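Long-range contacts in penicillin-binding protein 2 (Pbp2) (Helicobacter pylori, PDB 5LP5), which probably binds penicillin and acts as a peptidoglycan transpeptidase in cell-wall synthesis, working in complex with the cell-shape protein MreC: residues R59-L64 and H230-L235; R151-N156 and N274-V279. All blocks are in the same frame, centred on the assembly; numbering follows the deposited sequence.

Contact 1 (R59-L64 and H230-L235); sequences RNDEFL and HLQLSL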
ATOM      1  N   ARG A  59     -12.584  12.438   6.734  1.00 38.32           N
ATOM      2  CA  ARG A  59     -13.878  12.383   7.423  1.00 38.73           C
ATOM      3  C   ARG A  59     -14.914  11.518   6.722  1.00 37.20           C
ATOM      4  O   ARG A  59     -15.691  10.839   7.372  1.00 33.22           O
ATOM      5  CB  ARG A  59     -14.411  13.808   7.501  1.00 38.23           C
ATOM      6  CG  ARG A  59     -15.709  13.979   8.211  1.00 37.58           C
ATOM      7  CD  ARG A  59     -15.952  15.450   8.465  1.00 37.87           C
ATOM      8  NE  ARG A  59     -16.795  15.562   9.642  1.00 38.56           N
ATOM      9  CZ  ARG A  59     -16.374  15.430  10.888  1.00 38.66           C
ATOM     10  NH1 ARG A  59     -15.093  15.222  11.166  1.00 41.90           N
ATOM     11  NH2 ARG A  59     -17.247  15.527  11.870  1.00 41.68           N
ATOM     12  N   ASN A  60     -14.922  11.601   5.393  1.00 39.49           N
ATOM     13  CA  ASN A  60     -15.915  10.964   4.546  1.00 42.01           C
ATOM     14  C   ASN A  60     -15.320   9.798   3.769  1.00 43.11           C
ATOM     15  O   ASN A  60     -15.827   9.441   2.696  1.00 44.39           O
ATOM     16  CB  ASN A  60     -16.472  11.982   3.550  1.00 42.33           C
ATOM     17  CG  ASN A  60     -17.223  13.100   4.223  1.00 41.32           C
ATOM     18  OD1 ASN A  60     -18.002  12.875   5.150  1.00 42.44           O
ATOM     19  ND2 ASN A  60     -17.016  14.319   3.734  1.00 41.39           N
ATOM     20  N   ASP A  61     -14.255   9.212   4.303  1.00 44.59           N
ATOM     21  CA  ASP A  61     -13.685   7.999   3.726  1.00 46.34           C
ATOM     22  C   ASP A  61     -12.969   8.220   2.373  1.00 45.96           C
ATOM     23  O   ASP A  61     -12.789   7.281   1.610  1.00 51.16           O
ATOM     24  CB  ASP A  61     -14.768   6.898   3.598  1.00 46.57           C
ATOM     25  CG  ASP A  61     -15.415   6.546   4.930  1.00 48.50           C
ATOM     26  OD1 ASP A  61     -14.668   6.448   5.929  1.00 53.73           O
ATOM     27  OD2 ASP A  61     -16.658   6.345   4.983  1.00 44.02           O
ATOM     28  N   GLU A  62     -12.550   9.442   2.071  1.00 43.90           N
ATOM     29  CA  GLU A  62     -11.608   9.654   0.973  1.00 45.78           C
ATOM     30  C   GLU A  62     -10.202   9.187   1.424  1.00 44.98           C
ATOM     31  O   GLU A  62      -9.868   9.240   2.608  1.00 40.24           O
ATOM     32  CB  GLU A  62     -11.572  11.131   0.553  1.00 47.26           C
ATOM     33  CG  GLU A  62     -12.886  11.698   0.051  1.00 47.68           C
ATOM     34  CD  GLU A  62     -13.174  11.370  -1.398  1.00 49.89           C
ATOM     35  OE1 GLU A  62     -12.247  11.341  -2.223  1.00 49.26           O
ATOM     36  OE2 GLU A  62     -14.356  11.157  -1.726  1.00 56.67           O
ATOM     37  N   PHE A  63      -9.386   8.730   0.475  1.00 47.06           N
ATOM     38  CA  PHE A  63      -8.001   8.349   0.750  1.00 46.49           C
ATOM     39  C   PHE A  63      -7.061   9.547   0.856  1.00 43.52           C
ATOM     40  O   PHE A  63      -6.944  10.353  -0.077  1.00 38.75           O
ATOM     41  CB  PHE A  63      -7.473   7.435  -0.353  1.00 49.25           C
ATOM     42  CG  PHE A  63      -8.067   6.076  -0.329  1.00 50.85           C
ATOM     43  CD1 PHE A  63      -9.109   5.757  -1.155  1.00 53.41           C
ATOM     44  CD2 PHE A  63      -7.586   5.117   0.540  1.00 56.86           C
ATOM     45  CE1 PHE A  63      -9.670   4.500  -1.126  1.00 55.82           C
ATOM     46  CE2 PHE A  63      -8.140   3.855   0.578  1.00 57.30           C
ATOM     47  CZ  PHE A  63      -9.181   3.545  -0.259  1.00 56.39           C
ATOM     48  N   LEU A  64      -6.368   9.623   1.986  1.00 40.88           N
ATOM     49  CA  LEU A  64      -5.303  10.594   2.182  1.00 42.40           C
ATOM     50  C   LEU A  64      -3.939   9.930   2.080  1.00 44.97           C
ATOM     51  O   LEU A  64      -3.001  10.508   1.495  1.00 46.57           O
ATOM     52  CB  LEU A  64      -5.458  11.272   3.542  1.00 40.50           C
ATOM     53  CG  LEU A  64      -6.735  12.098   3.695  1.00 39.92           C
ATOM     54  CD1 LEU A  64      -6.994  12.480   5.146  1.00 40.47           C
ATOM     55  CD2 LEU A  64      -6.670  13.323   2.807  1.00 37.87           C
ATOM     56  N   HIS A 230      -6.453   0.576   9.957  1.00 54.36           N
ATOM     57  CA  HIS A 230      -6.823   1.846   9.301  1.00 55.01           C
ATOM     58  C   HIS A 230      -7.096   2.949  10.317  1.00 50.18           C
ATOM     59  O   HIS A 230      -7.344   2.685  11.493  1.00 52.10           O
ATOM     60  CB  HIS A 230      -8.094   1.667   8.472  1.00 59.70           C
ATOM     61  CG  HIS A 230      -9.309   1.455   9.320  1.00 67.24           C
ATOM     62  ND1 HIS A 230      -9.609   0.232   9.884  1.00 69.53           N
ATOM     63  CD2 HIS A 230     -10.261   2.317   9.754  1.00 68.41           C
ATOM     64  CE1 HIS A 230     -10.708   0.339  10.605  1.00 75.21           C
ATOM     65  NE2 HIS A 230     -11.125   1.593  10.541  1.00 75.89           N
ATOM     66  N   LEU A 231      -7.069   4.190   9.847  1.00 47.78           N
ATOM     67  CA  LEU A 231      -7.266   5.357  10.716  1.00 44.47           C
ATOM     68  C   LEU A 231      -8.055   6.447  10.005  1.00 40.62           C
ATOM     69  O   LEU A 231      -7.712   6.880   8.900  1.00 39.28           O
ATOM     70  CB  LEU A 231      -5.924   5.927  11.188  1.00 45.25           C
ATOM     71  CG  LEU A 231      -5.926   7.173  12.083  1.00 46.00           C
ATOM     72  CD1 LEU A 231      -6.637   6.922  13.401  1.00 46.69           C
ATOM     73  CD2 LEU A 231      -4.500   7.618  12.350  1.00 46.83           C
ATOM     74  N   GLN A 232      -9.112   6.898  10.661  1.00 38.13           N
ATOM     75  CA  GLN A 232      -9.960   7.938  10.110  1.00 36.74           C
ATOM     76  C   GLN A 232      -9.728   9.292  10.804  1.00 36.47           C
ATOM     77  O   GLN A 232      -9.787   9.387  12.042  1.00 40.45           O
ATOM     78  CB  GLN A 232     -11.427   7.528  10.231  1.00 36.04           C
ATOM     79  CG  GLN A 232     -12.312   8.238   9.232  1.00 34.74           C
ATOM     80  CD  GLN A 232     -13.780   8.116   9.540  1.00 35.65           C
ATOM     81  OE1 GLN A 232     -14.194   7.593  10.592  1.00 35.34           O
ATOM     82  NE2 GLN A 232     -14.596   8.622   8.609  1.00 36.65           N
ATOM     83  N   LEU A 233      -9.490  10.323   9.988  1.00 33.47           N
ATOM     84  CA  LEU A 233      -9.263  11.689  10.454  1.00 31.24           C
ATOM     85  C   LEU A 233     -10.483  12.556  10.187  1.00 31.81           C
ATOM     86  O   LEU A 233     -11.268  12.288   9.272  1.00 31.67           O
ATOM     87  CB  LEU A 233      -8.070  12.337   9.745  1.00 28.87           C
ATOM     88  CG  LEU A 233      -6.746  11.592   9.752  1.00 27.93           C
ATOM     89  CD1 LEU A 233      -5.667  12.444   9.133  1.00 26.17           C
ATOM     90  CD2 LEU A 233      -6.357  11.216  11.165  1.00 28.93           C
ATOM     91  N   SER A 234     -10.599  13.624  10.970  1.00 31.15           N
ATOM     92  CA  SER A 234     -11.733  14.530  10.908  1.00 30.22           C
ATOM     93  C   SER A 234     -11.669  15.541   9.773  1.00 28.20           C
ATOM     94  O   SER A 234     -12.657  16.205   9.489  1.00 25.51           O
ATOM     95  CB  SER A 234     -11.870  15.268  12.233  1.00 31.86           C
ATOM     96  OG  SER A 234     -10.637  15.877  12.588  1.00 33.61           O
ATOM     97  N   LEU A 235     -10.522  15.659   9.116  1.00 26.99           N
ATOM     98  CA  LEU A 235     -10.427  16.568   7.979  1.00 27.14           C
ATOM     99  C   LEU A 235     -11.533  16.341   6.950  1.00 26.29           C
ATOM    100  O   LEU A 235     -11.997  15.226   6.787  1.00 26.80           O
ATOM    101  CB  LEU A 235      -9.079  16.401   7.276  1.00 27.06           C
ATOM    102  CG  LEU A 235      -7.802  16.749   8.021  1.00 26.27           C
ATOM    103  CD1 LEU A 235      -6.633  16.441   7.096  1.00 26.93           C
ATOM    104  CD2 LEU A 235      -7.785  18.198   8.430  1.00 26.13           C
TER

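Contact 2 (R151-N156 and N274-V279); sequences RYYPNN and NLNDFV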
ATOM      1  N   ARG A 151       4.528   3.395   0.165  1.00 37.79           N
ATOM      2  CA  ARG A 151       3.504   4.305   0.649  1.00 34.69           C
ATOM      3  C   ARG A 151       3.152   5.265  -0.473  1.00 34.84           C
ATOM      4  O   ARG A 151       3.980   5.579  -1.344  1.00 32.53           O
ATOM      5  CB  ARG A 151       4.008   5.071   1.877  1.00 35.26           C
ATOM      6  CG  ARG A 151       2.924   5.720   2.742  1.00 34.86           C
ATOM      7  CD  ARG A 151       2.065   4.678   3.461  1.00 34.38           C
ATOM      8  NE  ARG A 151       1.320   5.223   4.607  1.00 33.26           N
ATOM      9  CZ  ARG A 151       0.280   4.622   5.189  1.00 32.25           C
ATOM     10  NH1 ARG A 151      -0.140   3.439   4.761  1.00 32.41           N
ATOM     11  NH2 ARG A 151      -0.349   5.195   6.209  1.00 32.06           N
ATOM     12  N   TYR A 152       1.909   5.726  -0.457  1.00 36.67           N
ATOM     13  CA  TYR A 152       1.399   6.619  -1.498  1.00 36.48           C
ATOM     14  C   TYR A 152       0.373   7.616  -0.958  1.00 35.46           C
ATOM     15  O   TYR A 152      -0.610   7.238  -0.332  1.00 33.54           O
ATOM     16  CB  TYR A 152       0.783   5.798  -2.629  1.00 37.75           C
ATOM     17  CG  TYR A 152       0.283   6.634  -3.785  1.00 39.52           C
ATOM     18  CD1 TYR A 152       1.170   7.330  -4.615  1.00 43.07           C
ATOM     19  CD2 TYR A 152      -1.071   6.738  -4.041  1.00 38.52           C
ATOM     20  CE1 TYR A 152       0.708   8.111  -5.662  1.00 42.70           C
ATOM     21  CE2 TYR A 152      -1.544   7.494  -5.091  1.00 38.32           C
ATOM     22  CZ  TYR A 152      -0.661   8.181  -5.897  1.00 40.18           C
ATOM     23  OH  TYR A 152      -1.166   8.944  -6.920  1.00 39.56           O
ATOM     24  N   TYR A 153       0.612   8.891  -1.234  1.00 37.30           N
ATOM     25  CA  TYR A 153      -0.250   9.987  -0.802  1.00 36.27           C
ATOM     26  C   TYR A 153      -0.914  10.536  -2.064  1.00 37.79           C
ATOM     27  O   TYR A 153      -0.298  11.275  -2.834  1.00 36.78           O
ATOM     28  CB  TYR A 153       0.574  11.047  -0.043  1.00 35.67           C
ATOM     29  CG  TYR A 153       1.329  10.443   1.129  1.00 33.74           C
ATOM     30  CD1 TYR A 153       0.778  10.419   2.389  1.00 32.44           C
ATOM     31  CD2 TYR A 153       2.579   9.838   0.954  1.00 35.53           C
ATOM     32  CE1 TYR A 153       1.455   9.841   3.461  1.00 32.68           C
ATOM     33  CE2 TYR A 153       3.258   9.253   2.018  1.00 33.82           C
ATOM     34  CZ  TYR A 153       2.688   9.258   3.264  1.00 32.93           C
ATOM     35  OH  TYR A 153       3.331   8.687   4.322  1.00 34.18           O
ATOM     36  N   PRO A 154      -2.170  10.130  -2.307  1.00 39.58           N
ATOM     37  CA  PRO A 154      -2.870  10.476  -3.535  1.00 39.92           C
ATOM     38  C   PRO A 154      -2.920  11.962  -3.789  1.00 41.12           C
ATOM     39  O   PRO A 154      -2.730  12.398  -4.926  1.00 46.54           O
ATOM     40  CB  PRO A 154      -4.289   9.948  -3.325  1.00 38.58           C
ATOM     41  CG  PRO A 154      -4.347   9.422  -1.954  1.00 39.85           C
ATOM     42  CD  PRO A 154      -2.962   9.233  -1.457  1.00 40.00           C
ATOM     43  N   ASN A 155      -3.149  12.746  -2.747  1.00 39.30           N
ATOM     44  CA  ASN A 155      -3.297  14.190  -2.951  1.00 37.71           C
ATOM     45  C   ASN A 155      -1.994  14.980  -2.887  1.00 37.23           C
ATOM     46  O   ASN A 155      -2.007  16.201  -2.897  1.00 40.66           O
ATOM     47  CB  ASN A 155      -4.306  14.748  -1.960  1.00 36.94           C
ATOM     48  CG  ASN A 155      -5.632  14.065  -2.074  1.00 34.92           C
ATOM     49  OD1 ASN A 155      -6.537  14.556  -2.730  1.00 37.55           O
ATOM     50  ND2 ASN A 155      -5.742  12.919  -1.463  1.00 36.46           N
ATOM     51  N   ASN A 156      -0.874  14.280  -2.840  1.00 35.87           N
ATOM     52  CA  ASN A 156       0.437  14.912  -2.822  1.00 34.90           C
ATOM     53  C   ASN A 156       0.730  15.829  -1.640  1.00 33.32           C
ATOM     54  O   ASN A 156       1.133  15.338  -0.582  1.00 34.30           O
ATOM     55  CB  ASN A 156       0.699  15.607  -4.154  1.00 34.80           C
ATOM     56  CG  ASN A 156       0.896  14.611  -5.269  1.00 34.92           C
ATOM     57  OD1 ASN A 156       1.895  13.897  -5.324  1.00 37.43           O
ATOM     58  ND2 ASN A 156      -0.085  14.512  -6.119  1.00 34.28           N
ATOM     59  N   ASN A 274       5.252  18.175  -0.865  1.00 28.31           N
ATOM     60  CA  ASN A 274       4.698  16.963  -1.480  1.00 27.20           C
ATOM     61  C   ASN A 274       5.243  15.710  -0.843  1.00 27.06           C
ATOM     62  O   ASN A 274       6.371  15.295  -1.123  1.00 26.93           O
ATOM     63  CB  ASN A 274       4.964  16.924  -2.979  1.00 27.54           C
ATOM     64  CG  ASN A 274       4.354  15.701  -3.654  1.00 27.77           C
ATOM     65  OD1 ASN A 274       3.914  14.747  -3.008  1.00 24.71           O
ATOM     66  ND2 ASN A 274       4.314  15.736  -4.988  1.00 29.70           N
ATOM     67  N   LEU A 275       4.392  15.073  -0.043  1.00 27.44           N
ATOM     68  CA  LEU A 275       4.773  13.921   0.756  1.00 27.40           C
ATOM     69  C   LEU A 275       5.354  12.771  -0.063  1.00 28.68           C
ATOM     70  O   LEU A 275       6.132  11.979   0.461  1.00 27.62           O
ATOM     71  CB  LEU A 275       3.577  13.433   1.548  1.00 26.88           C
ATOM     72  CG  LEU A 275       3.050  14.379   2.627  1.00 28.14           C
ATOM     73  CD1 LEU A 275       1.673  13.893   3.089  1.00 28.49           C
ATOM     74  CD2 LEU A 275       3.994  14.531   3.832  1.00 28.19           C
ATOM     75  N   ASN A 276       4.982  12.665  -1.342  1.00 30.11           N
ATOM     76  CA  ASN A 276       5.471  11.553  -2.164  1.00 30.37           C
ATOM     77  C   ASN A 276       6.973  11.626  -2.439  1.00 33.23           C
ATOM     78  O   ASN A 276       7.590  10.613  -2.717  1.00 33.90           O
ATOM     79  CB  ASN A 276       4.730  11.489  -3.488  1.00 28.85           C
ATOM     80  CG  ASN A 276       3.353  10.949  -3.355  1.00 27.16           C
ATOM     81  OD1 ASN A 276       3.156   9.768  -3.079  1.00 26.12           O
ATOM     82  ND2 ASN A 276       2.376  11.799  -3.612  1.00 27.66           N
ATOM     83  N   ASP A 277       7.564  12.814  -2.365  1.00 37.22           N
ATOM     84  CA  ASP A 277       8.992  12.961  -2.680  1.00 39.37           C
ATOM     85  C   ASP A 277       9.899  12.350  -1.603  1.00 41.39           C
ATOM     86  O   ASP A 277      11.085  12.150  -1.833  1.00 41.34           O
ATOM     87  CB  ASP A 277       9.348  14.436  -2.903  1.00 39.57           C
ATOM     88  CG  ASP A 277       8.604  15.055  -4.074  1.00 40.50           C
ATOM     89  OD1 ASP A 277       8.228  14.312  -5.012  1.00 41.75           O
ATOM     90  OD2 ASP A 277       8.385  16.287  -4.057  1.00 40.08           O
ATOM     91  N   PHE A 278       9.340  12.053  -0.435  1.00 43.63           N
ATOM     92  CA  PHE A 278      10.094  11.414   0.629  1.00 48.53           C
ATOM     93  C   PHE A 278      10.050   9.882   0.569  1.00 53.87           C
ATOM     94  O   PHE A 278      10.926   9.222   1.141  1.00 56.97           O
ATOM     95  CB  PHE A 278       9.606  11.903   2.012  1.00 50.07           C
ATOM     96  CG  PHE A 278      10.051  13.291   2.340  1.00 50.17           C
ATOM     97  CD1 PHE A 278       9.324  14.384   1.891  1.00 51.15           C
ATOM     98  CD2 PHE A 278      11.219  13.510   3.059  1.00 52.45           C
ATOM     99  CE1 PHE A 278       9.749  15.671   2.159  1.00 50.17           C
ATOM    100  CE2 PHE A 278      11.649  14.796   3.333  1.00 52.25           C
ATOM    101  CZ  PHE A 278      10.912  15.877   2.879  1.00 51.42           C
ATOM    102  N   VAL A 279       9.065   9.312  -0.116  1.00 56.03           N
ATOM    103  CA  VAL A 279       8.749   7.896   0.102  1.00 59.17           C
ATOM    104  C   VAL A 279       9.913   6.905  -0.129  1.00 62.27           C
ATOM    105  O   VAL A 279      10.093   5.982   0.684  1.00 71.24           O
ATOM    106  CB  VAL A 279       7.474   7.459  -0.652  1.00 55.52           C
ATOM    107  CG1 VAL A 279       7.275   5.955  -0.542  1.00 56.73           C
ATOM    108  CG2 VAL A 279       6.257   8.194  -0.093  1.00 52.36           C
TER

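Contact 1 (R59-L64 and H230-L235)
Arg59 lays its side chain along the backbone of Ser234, and it is the residue to follow through this contact. CG stands anti to the backbone N (chi1 -178°) and the chain stays extended as far as NE, which carries it past the Ser234 carbonyl. CB and CG run alongside that carbonyl oxygen, and CD passes 3.5 Å from Ser234 O. At the end, NH1 donates to Ser234 O at 3.1 Å, meeting a lone pair in the carbonyl plane, although that oxygen lies 24° out of the guanidinium plane. NH1 also comes within 3.4 Å of Ser234 CB. The other terminal nitrogen, NH2, makes a salt bridge to Glu263, so the guanidinium is held between a neutral carbonyl and a carboxylate.

The main chain of Arg59 is engaged as well: its N donates to Leu235 O, though the position of that oxygen is less certain. At the carbonyl end of Arg59, the extended Gln232 side chain brings NE2 close to Arg59 O and to Asp61 OD1, but neither approach has hydrogen-bond geometry. The Gln232 amide and Asp61 carboxylate planes are only 19° apart. What NE2 does make is a weak bond to Asp58 O.

Segment 59-64 is the turn joining strand 56-57 to antiparallel strand 63-76, and strand 56-57 pairs in parallel with strand 231-232. Behind the turn, buried leucines meet by their methyls: Leu64 CD1 packs on Leu233 CD1 at 4.2 Å and reaches Leu235 CD1 at 4.4 Å. An apolar leucine cluster therefore lies on one side, and on the other an arginine bonded to a carbonyl, its charge probably balanced mainly by Glu263.

Contact 2 (R151-N156 and N274-V279)
The Tyr153 ring carries Leu275 on one face and Val279 at its edge. Leu275 CB sits 4.0 Å from the ring centroid, 21° off the normal, in a CH-pi contact displaced toward the rim, while its CD1 reaches ring atom CD1. Val279 CG2 arrives in the ring plane, 3.8 Å from CE2; the other branch, CG1, touches Arg151 O. Beyond the ring, the Tyr153 hydroxyl bonds to Glu192, which also pairs with Arg151.

The second flat group is the Asn276 amide, turned 66° from the Tyr153 ring. With CG beside the backbone N (chi1 -75°), it faces the Tyr153 main chain and uses both ends there. OD1 accepts from Tyr153 N at 3.3 Å in an almost straight bond, and ND2 donates to Tyr153 O at 2.8 Å, with that oxygen close to the amide plane. The same carbonyl accepts Asn156 N, closing the type I turn from Tyr153 to Asn156.

Asn156 and Asn274 lie side by side, their amide planes nearly perpendicular. Asn156 OD1 receives weak bonds from Asn276 ND2 and Asn274 ND2, while Asn274 OD1 takes Asn276 N at 2.9 Å in an Asx turn. A further weak bond runs from Leu275 N to Asn156 O.

Paired use of donor and acceptor is consistent with the modelled orientation of the Asn276 amide, and the Asx turn probably helps hold the backbone at Asn276. That amide takes the N and O of Tyr153 much as a strand neighbour would, just past the end of strand 144-152 and beside an apolar patch.

In the fold
The centres of contacts 1 and 2 lie 16 Å apart, and their segments alternate along the chain: 59-64, 151-156, 230-235, 274-279. Both reach the same mixed sheet, where strand 63-76 runs antiparallel to strand 144-152. They also touch directly: the carbonyl oxygens of Phe63 and Leu64 lie against the Pro154 ring, and Asn155 ND2 makes a weak bond to Phe63 O. Contact 1 brings residues 230-235 back beside a turn of this sheet. In contact 2, 151-156 lies within the range of the dimerisation-domain family and 274-279 within that of the transpeptidase family, so there the two modules are joined by packing as well as by covalent linkage.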